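Local atomic coordinates of FdhC (Acinetobacter nosocomialis, PDB entry 5KTD), a protein that probably transfers an acyl group from an acyl-coenzyme A to the amino group of a dTDP-linked amino sugar, as a GNAT-fold acyltransferase. Residues G78-Y83 / F92-W97; E62-I67 / Y83-N88. All blocks are in the same frame, centred on the assembly; numbering follows the deposited sequence.

Contact 1 of 2, residues G78-Y83 / F92-W97; sequences GTVRLY and FCWGSW. With QUH ([[(2~{R},3~{S},5~{R})-5-[5-methyl-2,4-bis(oxidanylidene)pyrimidin-1-yl]-3-oxidanyl-oxolan-2-yl]methoxy-oxidanyl-phosphoryl] [(2~{R},3~{R},4~{S},5~{S},6~{R})-6-methyl-3,5-bis(oxidanyl)-4-[[(3~{R})-3-oxidanylbutanoyl]amino]oxan-2-yl] hydrogen phosphate), chain C.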
# COMPACT_ATOMS: atom_id res chain seq x y z
N GLY A 78 -4.81 -9.02 0.36
CA GLY A 78 -3.73 -8.45 -0.41
C GLY A 78 -2.47 -8.07 0.35
O GLY A 78 -2.28 -8.45 1.52
N THR A 79 -1.63 -7.28 -0.32
CA THR A 79 -0.37 -6.85 0.20
C THR A 79 -0.12 -5.42 -0.10
O THR A 79 -0.71 -4.82 -1.03
CB THR A 79 0.79 -7.60 -0.43
OG1 THR A 79 0.81 -7.37 -1.83
CG2 THR A 79 0.64 -9.04 -0.15
N VAL A 80 0.75 -4.83 0.70
CA VAL A 80 1.24 -3.49 0.38
C VAL A 80 2.54 -3.31 1.11
O VAL A 80 2.76 -3.94 2.17
CB VAL A 80 0.18 -2.37 0.66
CG1 VAL A 80 0.05 -2.18 2.16
CG2 VAL A 80 0.57 -1.07 -0.06
N ARG A 81 3.39 -2.48 0.55
CA ARG A 81 4.78 -2.32 1.06
C ARG A 81 5.30 -0.89 0.99
O ARG A 81 5.10 -0.23 -0.04
CB ARG A 81 5.71 -3.24 0.27
CG ARG A 81 7.10 -3.43 0.83
CD ARG A 81 7.80 -4.65 0.23
NE ARG A 81 7.94 -4.45 -1.21
CZ ARG A 81 9.06 -4.26 -1.93
NH1 ARG A 81 10.27 -4.30 -1.40
NH2 ARG A 81 8.96 -4.07 -3.25
N LEU A 82 5.98 -0.45 2.07
CA LEU A 82 6.74 0.77 2.13
C LEU A 82 8.19 0.42 2.13
O LEU A 82 8.63 -0.34 2.98
CB LEU A 82 6.47 1.60 3.40
CG LEU A 82 5.11 2.29 3.46
CD1 LEU A 82 4.01 1.25 3.61
CD2 LEU A 82 5.15 3.26 4.62
N TYR A 83 8.98 1.07 1.26
CA TYR A 83 10.37 0.67 1.03
C TYR A 83 11.19 1.79 0.35
O TYR A 83 10.66 2.79 -0.11
CB TYR A 83 10.41 -0.66 0.23
CG TYR A 83 9.91 -0.54 -1.22
CD1 TYR A 83 8.57 -0.28 -1.52
CD2 TYR A 83 10.83 -0.71 -2.35
CE1 TYR A 83 8.15 -0.17 -2.86
CE2 TYR A 83 10.40 -0.58 -3.66
CZ TYR A 83 9.05 -0.30 -3.92
OH TYR A 83 8.58 -0.22 -5.23
N PHE A 92 9.81 8.13 0.94
CA PHE A 92 9.62 6.70 0.98
C PHE A 92 8.96 6.26 -0.31
O PHE A 92 8.16 6.99 -0.85
CB PHE A 92 8.82 6.27 2.22
CG PHE A 92 7.32 6.57 2.16
CD1 PHE A 92 6.83 7.79 2.53
CD2 PHE A 92 6.41 5.58 1.78
CE1 PHE A 92 5.49 8.09 2.46
CE2 PHE A 92 5.06 5.86 1.72
CZ PHE A 92 4.59 7.12 2.11
N CYS A 93 9.31 5.08 -0.78
CA CYS A 93 8.52 4.46 -1.83
C CYS A 93 7.40 3.57 -1.22
O CYS A 93 7.53 3.05 -0.11
CB CYS A 93 9.41 3.65 -2.81
SG CYS A 93 10.66 4.72 -3.58
N TRP A 94 6.34 3.37 -2.00
CA TRP A 94 5.41 2.31 -1.73
C TRP A 94 4.94 1.60 -2.99
O TRP A 94 5.13 2.09 -4.10
CB TRP A 94 4.25 2.80 -0.88
CG TRP A 94 3.15 3.60 -1.54
CD1 TRP A 94 3.16 4.92 -1.84
CD2 TRP A 94 1.83 3.13 -1.81
NE1 TRP A 94 1.90 5.31 -2.32
CE2 TRP A 94 1.07 4.23 -2.28
CE3 TRP A 94 1.20 1.88 -1.68
CZ2 TRP A 94 -0.29 4.11 -2.67
CZ3 TRP A 94 -0.17 1.76 -2.10
CH2 TRP A 94 -0.89 2.88 -2.55
N GLY A 95 4.36 0.44 -2.77
CA GLY A 95 3.97 -0.45 -3.86
C GLY A 95 3.80 -1.85 -3.39
O GLY A 95 3.29 -2.05 -2.26
N SER A 96 4.15 -2.83 -4.24
CA SER A 96 3.76 -4.22 -3.98
C SER A 96 2.26 -4.32 -3.64
O SER A 96 1.85 -5.10 -2.79
CB SER A 96 4.62 -4.88 -2.88
OG SER A 96 6.00 -4.79 -3.18
N TRP A 97 1.46 -3.54 -4.35
CA TRP A 97 0.09 -3.24 -3.94
C TRP A 97 -0.87 -4.12 -4.77
O TRP A 97 -1.03 -3.91 -5.98
CB TRP A 97 -0.19 -1.79 -4.19
CG TRP A 97 -1.49 -1.29 -3.63
CD1 TRP A 97 -2.09 -1.63 -2.44
CD2 TRP A 97 -2.29 -0.28 -4.22
NE1 TRP A 97 -3.26 -0.91 -2.30
CE2 TRP A 97 -3.38 -0.05 -3.35
CE3 TRP A 97 -2.18 0.48 -5.41
CZ2 TRP A 97 -4.37 0.86 -3.63
CZ3 TRP A 97 -3.17 1.40 -5.70
CH2 TRP A 97 -4.27 1.57 -4.81
O1 QUH C . 2.68 -1.12 -6.59
C1 QUH C . 3.29 -0.15 -7.05
C2 QUH C . 2.97 1.28 -6.74
C3 QUH C . 1.57 1.44 -6.21
O2 QUH C . 0.64 1.64 -7.29
C4 QUH C . 1.41 2.66 -5.34
N1 QUH C . 4.38 -0.29 -7.89
C5 QUH C . 5.02 -1.58 -8.13
C6 QUH C . 5.40 -1.73 -9.61
O3 QUH C . 4.21 -1.57 -10.40
C7 QUH C . 6.02 -3.11 -9.79
C8 QUH C . 6.40 -3.41 -11.23
O4 QUH C . 7.19 -3.24 -8.95
C9 QUH C . 6.31 -1.68 -7.37
O5 QUH C . 6.16 -1.43 -5.99
C10 QUH C . 6.97 -3.00 -7.56
O6 QUH C . 6.15 -4.00 -6.97
P1 QUH C . 6.73 -5.40 -6.69
O7 QUH C . 6.77 -6.32 -7.92
O8 QUH C . 5.87 -5.93 -5.50
O9 QUH C . 8.14 -5.40 -5.92
P2 QUH C . 9.62 -5.16 -6.50
O10 QUH C . 10.33 -4.10 -5.82
O11 QUH C . 9.61 -4.96 -8.01
O12 QUH C . 10.35 -6.50 -6.09
C11 QUH C . 11.75 -6.67 -6.00
C12 QUH C . 12.00 -8.14 -6.29
C13 QUH C . 11.26 -8.63 -7.55
O13 QUH C . 12.07 -9.63 -8.20
C14 QUH C . 10.03 -9.36 -7.05
C15 QUH C . 10.53 -9.92 -5.73
O14 QUH C . 11.52 -8.97 -5.22
N2 QUH C . 9.55 -10.09 -4.67
C16 QUH C . 8.92 -8.99 -4.15
C17 QUH C . 8.02 -9.12 -3.08
C18 QUH C . 7.30 -7.95 -2.44
C19 QUH C . 7.78 -10.46 -2.62
O15 QUH C . 6.97 -10.68 -1.64
N3 QUH C . 8.40 -11.51 -3.15
C20 QUH C . 9.27 -11.33 -4.14
O16 QUH C . 9.85 -12.43 -4.59
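Arg81 pairs with Gly95, and Tyr83 with Cys93, as antiparallel hydrogen-bonded pairs; the axes of 78-83 and 92-97 run 160° apart and approach to 4.5 Å. Ser96 then forms a beta bulge with left-handed angles (phi 49°, psi 40°), so that Val80 faces Trp97, and the Ser96 carbonyl O is taken by the Thr79 hydroxyl, OG1 to O 2.7 Å. On the face shared by Arg81 and Tyr83, the guanidinium presents NE and NH2 side-on to a single acceptor, Ser96 OG, which lies close to its plane at 2.8 Å from NE. Ser96 OG in turn donates a hydrogen bond to the phosphate oxygen QUH O8 at 2.6 Å, while Arg81 NH2 binds the other phosphate through QUH O10 at 2.9 Å. The Tyr83 ring is sandwiched: Arg81 NH2 makes a cation-pi contact 3.7 Å above its centre, and Cys93 CB a CH-pi contact on the opposite face. Its hydroxyl reaches the sugar oxygen, Tyr83 OH to QUH O5 2.8 Å, and Ser96 N donates to the same oxygen. On the other side of the sheet Val80 CG2 meets the edge of the Trp94 indole, 3.4 Å from CE3. QUH C4, the acyl methyl, lies over the centre of that indole, whose NE1 is held by Tyr116 OH. Leu82 packs on Phe92. Trp97 O hydrogen-bonds coenzyme A, as expected of the bulged, cofactor-binding strand at the centre of a GNAT fold, and here the same bulge turns Ser96 N and OG towards the acylated sugar nucleotide.

Contact 2 of 2, residues E62-I67 / Y83-N88; sequences EEYYFI and YDFHEN. With QUH ([[(2~{R},3~{S},5~{R})-5-[5-methyl-2,4-bis(oxidanylidene)pyrimidin-1-yl]-3-oxidanyl-oxolan-2-yl]methoxy-oxidanyl-phosphoryl] [(2~{R},3~{R},4~{S},5~{S},6~{R})-6-methyl-3,5-bis(oxidanyl)-4-[[(3~{R})-3-oxidanylbutanoyl]amino]oxan-2-yl] hydrogen phosphate), chain C.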
# COMPACT_ATOMS: atom_id res chain seq x y z
N GLU A 62 14.16 -0.19 7.76
CA GLU A 62 14.39 0.09 6.35
C GLU A 62 13.21 -0.27 5.41
O GLU A 62 13.23 0.14 4.24
CB GLU A 62 15.68 -0.60 5.90
CG GLU A 62 16.92 -0.02 6.58
CD GLU A 62 18.17 -0.88 6.42
OE1 GLU A 62 18.13 -2.06 5.88
OE2 GLU A 62 19.22 -0.36 6.88
N GLU A 63 12.19 -0.97 5.91
CA GLU A 63 11.12 -1.53 5.06
C GLU A 63 10.00 -2.06 5.94
O GLU A 63 10.28 -2.61 7.01
CB GLU A 63 11.66 -2.67 4.17
CG GLU A 63 10.74 -3.09 3.04
CD GLU A 63 11.46 -3.86 1.96
OE1 GLU A 63 10.94 -4.85 1.44
OE2 GLU A 63 12.56 -3.41 1.62
N TYR A 64 8.74 -1.84 5.53
CA TYR A 64 7.59 -2.35 6.21
C TYR A 64 6.64 -2.88 5.18
O TYR A 64 6.23 -2.18 4.23
CB TYR A 64 6.93 -1.23 7.02
CG TYR A 64 7.88 -0.61 8.03
CD1 TYR A 64 8.18 -1.28 9.21
CD2 TYR A 64 8.49 0.59 7.79
CE1 TYR A 64 9.07 -0.75 10.14
CE2 TYR A 64 9.40 1.14 8.72
CZ TYR A 64 9.68 0.47 9.90
OH TYR A 64 10.56 1.01 10.85
N TYR A 65 6.32 -4.14 5.36
CA TYR A 65 5.58 -4.94 4.41
C TYR A 65 4.38 -5.47 5.16
O TYR A 65 4.55 -6.00 6.25
CB TYR A 65 6.46 -6.07 3.96
CG TYR A 65 6.03 -6.90 2.78
CD1 TYR A 65 5.01 -6.51 1.93
CD2 TYR A 65 6.71 -8.09 2.48
CE1 TYR A 65 4.68 -7.30 0.81
CE2 TYR A 65 6.34 -8.87 1.40
CZ TYR A 65 5.30 -8.48 0.58
OH TYR A 65 4.93 -9.25 -0.55
N PHE A 66 3.19 -5.32 4.59
CA PHE A 66 1.92 -5.62 5.29
C PHE A 66 1.04 -6.55 4.46
O PHE A 66 0.95 -6.39 3.25
CB PHE A 66 1.11 -4.35 5.50
CG PHE A 66 1.77 -3.33 6.39
CD1 PHE A 66 2.69 -2.43 5.88
CD2 PHE A 66 1.47 -3.26 7.72
CE1 PHE A 66 3.33 -1.49 6.72
CE2 PHE A 66 2.09 -2.34 8.56
CZ PHE A 66 3.01 -1.44 8.06
N ILE A 67 0.38 -7.46 5.16
CA ILE A 67 -0.78 -8.17 4.64
C ILE A 67 -1.99 -7.25 4.89
O ILE A 67 -2.08 -6.67 5.96
CB ILE A 67 -1.07 -9.51 5.36
CG1 ILE A 67 0.12 -10.47 5.23
CG2 ILE A 67 -2.34 -10.16 4.80
CD1 ILE A 67 0.62 -10.68 3.82
N TYR A 83 8.98 1.07 1.26
CA TYR A 83 10.37 0.67 1.03
C TYR A 83 11.19 1.79 0.35
O TYR A 83 10.66 2.79 -0.11
CB TYR A 83 10.41 -0.66 0.23
CG TYR A 83 9.91 -0.54 -1.22
CD1 TYR A 83 8.57 -0.28 -1.52
CD2 TYR A 83 10.83 -0.71 -2.35
CE1 TYR A 83 8.15 -0.17 -2.86
CE2 TYR A 83 10.40 -0.58 -3.66
CZ TYR A 83 9.05 -0.30 -3.92
OH TYR A 83 8.58 -0.22 -5.23
N ASP A 84 12.51 1.58 0.32
CA ASP A 84 13.44 2.39 -0.46
C ASP A 84 13.41 3.84 0.01
O ASP A 84 12.91 4.74 -0.69
CB ASP A 84 13.20 2.21 -1.94
CG ASP A 84 14.26 2.86 -2.81
OD1 ASP A 84 15.34 3.16 -2.30
OD2 ASP A 84 14.01 3.09 -4.00
N PHE A 85 13.88 4.00 1.25
CA PHE A 85 13.85 5.28 2.01
C PHE A 85 15.07 6.15 1.71
O PHE A 85 16.17 5.64 1.57
CB PHE A 85 13.80 5.01 3.52
CG PHE A 85 12.63 4.13 3.99
CD1 PHE A 85 11.48 3.93 3.23
CD2 PHE A 85 12.66 3.59 5.26
CE1 PHE A 85 10.40 3.15 3.71
CE2 PHE A 85 11.60 2.83 5.77
CZ PHE A 85 10.47 2.59 4.98
N HIS A 86 14.87 7.46 1.60
CA HIS A 86 15.92 8.44 1.23
C HIS A 86 15.71 9.76 1.95
O HIS A 86 14.70 9.91 2.64
CB HIS A 86 15.92 8.66 -0.29
CG HIS A 86 16.42 7.48 -1.04
ND1 HIS A 86 17.75 7.26 -1.29
CD2 HIS A 86 15.77 6.36 -1.46
CE1 HIS A 86 17.90 6.09 -1.88
NE2 HIS A 86 16.72 5.52 -1.97
N GLU A 87 16.64 10.72 1.75
CA GLU A 87 16.64 12.03 2.44
C GLU A 87 16.79 13.33 1.61
O GLU A 87 17.11 13.32 0.40
CB GLU A 87 17.73 12.01 3.45
CG GLU A 87 17.75 10.73 4.26
CD GLU A 87 18.09 11.04 5.65
OE1 GLU A 87 19.30 10.97 5.96
OE2 GLU A 87 17.15 11.41 6.40
N ASN A 88 16.48 14.44 2.27
CA ASN A 88 16.59 15.78 1.69
C ASN A 88 15.80 15.93 0.35
O ASN A 88 16.42 16.22 -0.67
CB ASN A 88 18.07 16.16 1.48
CG ASN A 88 18.89 15.97 2.74
OD1 ASN A 88 18.73 16.69 3.73
ND2 ASN A 88 19.74 14.97 2.73
O1 QUH C . 2.68 -1.12 -6.59
C1 QUH C . 3.29 -0.15 -7.05
C2 QUH C . 2.97 1.28 -6.74
C3 QUH C . 1.57 1.44 -6.21
O2 QUH C . 0.64 1.64 -7.29
C4 QUH C . 1.41 2.66 -5.34
N1 QUH C . 4.38 -0.29 -7.89
C5 QUH C . 5.02 -1.58 -8.13
C6 QUH C . 5.40 -1.73 -9.61
O3 QUH C . 4.21 -1.57 -10.40
C7 QUH C . 6.02 -3.11 -9.79
C8 QUH C . 6.40 -3.41 -11.23
O4 QUH C . 7.19 -3.24 -8.95
C9 QUH C . 6.31 -1.68 -7.37
O5 QUH C . 6.16 -1.43 -5.99
C10 QUH C . 6.97 -3.00 -7.56
O6 QUH C . 6.15 -4.00 -6.97
P1 QUH C . 6.73 -5.40 -6.69
O7 QUH C . 6.77 -6.32 -7.92
O8 QUH C . 5.87 -5.93 -5.50
O9 QUH C . 8.14 -5.40 -5.92
P2 QUH C . 9.62 -5.16 -6.50
O10 QUH C . 10.33 -4.10 -5.82
O11 QUH C . 9.61 -4.96 -8.01
O12 QUH C . 10.35 -6.50 -6.09
C11 QUH C . 11.75 -6.67 -6.00
C12 QUH C . 12.00 -8.14 -6.29
C13 QUH C . 11.26 -8.63 -7.55
O13 QUH C . 12.07 -9.63 -8.20
C14 QUH C . 10.03 -9.36 -7.05
C15 QUH C . 10.53 -9.92 -5.73
O14 QUH C . 11.52 -8.97 -5.22
N2 QUH C . 9.55 -10.09 -4.67
C16 QUH C . 8.92 -8.99 -4.15
C17 QUH C . 8.02 -9.12 -3.08
C18 QUH C . 7.30 -7.95 -2.44
C19 QUH C . 7.78 -10.46 -2.62
O15 QUH C . 6.97 -10.68 -1.64
N3 QUH C . 8.40 -11.51 -3.15
C20 QUH C . 9.27 -11.33 -4.14
O16 QUH C . 9.85 -12.43 -4.59
O HOH W 1 13.53 -0.84 1.65
O HOH W 2 15.04 1.87 2.95
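Two water bridges tie Glu62 O to the start of 83-88. One water donates to Glu62 O at 2.8 Å and to Glu63 OE2, and accepts from Asp84 N; the second donates to Glu62 O and accepts from Phe85 N at 3.0 Å. The direct approach of Glu62 O to the amide N of Asp84 is 4.2 Å, too long for a hydrogen bond, which is the geometric evidence that water replaces the ladder here. Packing comes next. The carbonyl oxygen of Glu62 stands over one face of the Phe85 ring, towards its rim, 3.5 Å from CE2. The side chains of Phe85 and Tyr64 cross at about a right angle, with Tyr64 CD2 near the Phe85 plane and 4.0 Å from CZ. Glu63 runs alongside Tyr83, its CG 3.7 Å from Tyr83 CB. This is the fraying end of the antiparallel hairpin formed by strands 64-70 and 75-86 in the GNAT sheet, where Tyr64 still bonds to Leu82 through the backbone. Among charged groups, Glu63 has CG anti to the backbone N (chi1 -166°), and the extended chain carries its carboxylate to salt bridges with Arg57 through OE2 and Arg81 through OE1. Within 83-88, His86 NE2 donates to Asp84 OD1 at 2.8 Å, from above the carboxylate plane. From 62-67, Tyr65 OH donates to the thymine carbonyl QUH O15 at 2.7 Å.

Overall arrangement
Strand 75-86 serves both contacts, pairing with 91-99 in contact 1 and with 64-70 in contact 2; their centres lie 8 Å apart and Tyr83 belongs to both. Backbone bonds continue the sheet between them, with Leu82 N 2.8 Å from Tyr64 O and Val80 O 2.8 Å from Phe66 N. The Glu63–Arg81 salt bridge joins the carboxylate of contact 2 to the guanidinium that grips phosphate in contact 1. One ligand spans the two: its thymine lies between Tyr65 and the Arg81 guanidinium; its phosphates, hexose and acyl group lie against 78-83 and 92-97. In contact 1 the side chain of Trp97 is about 4 Å from coenzyme A. That of the shared Tyr83 is about 9 Å away.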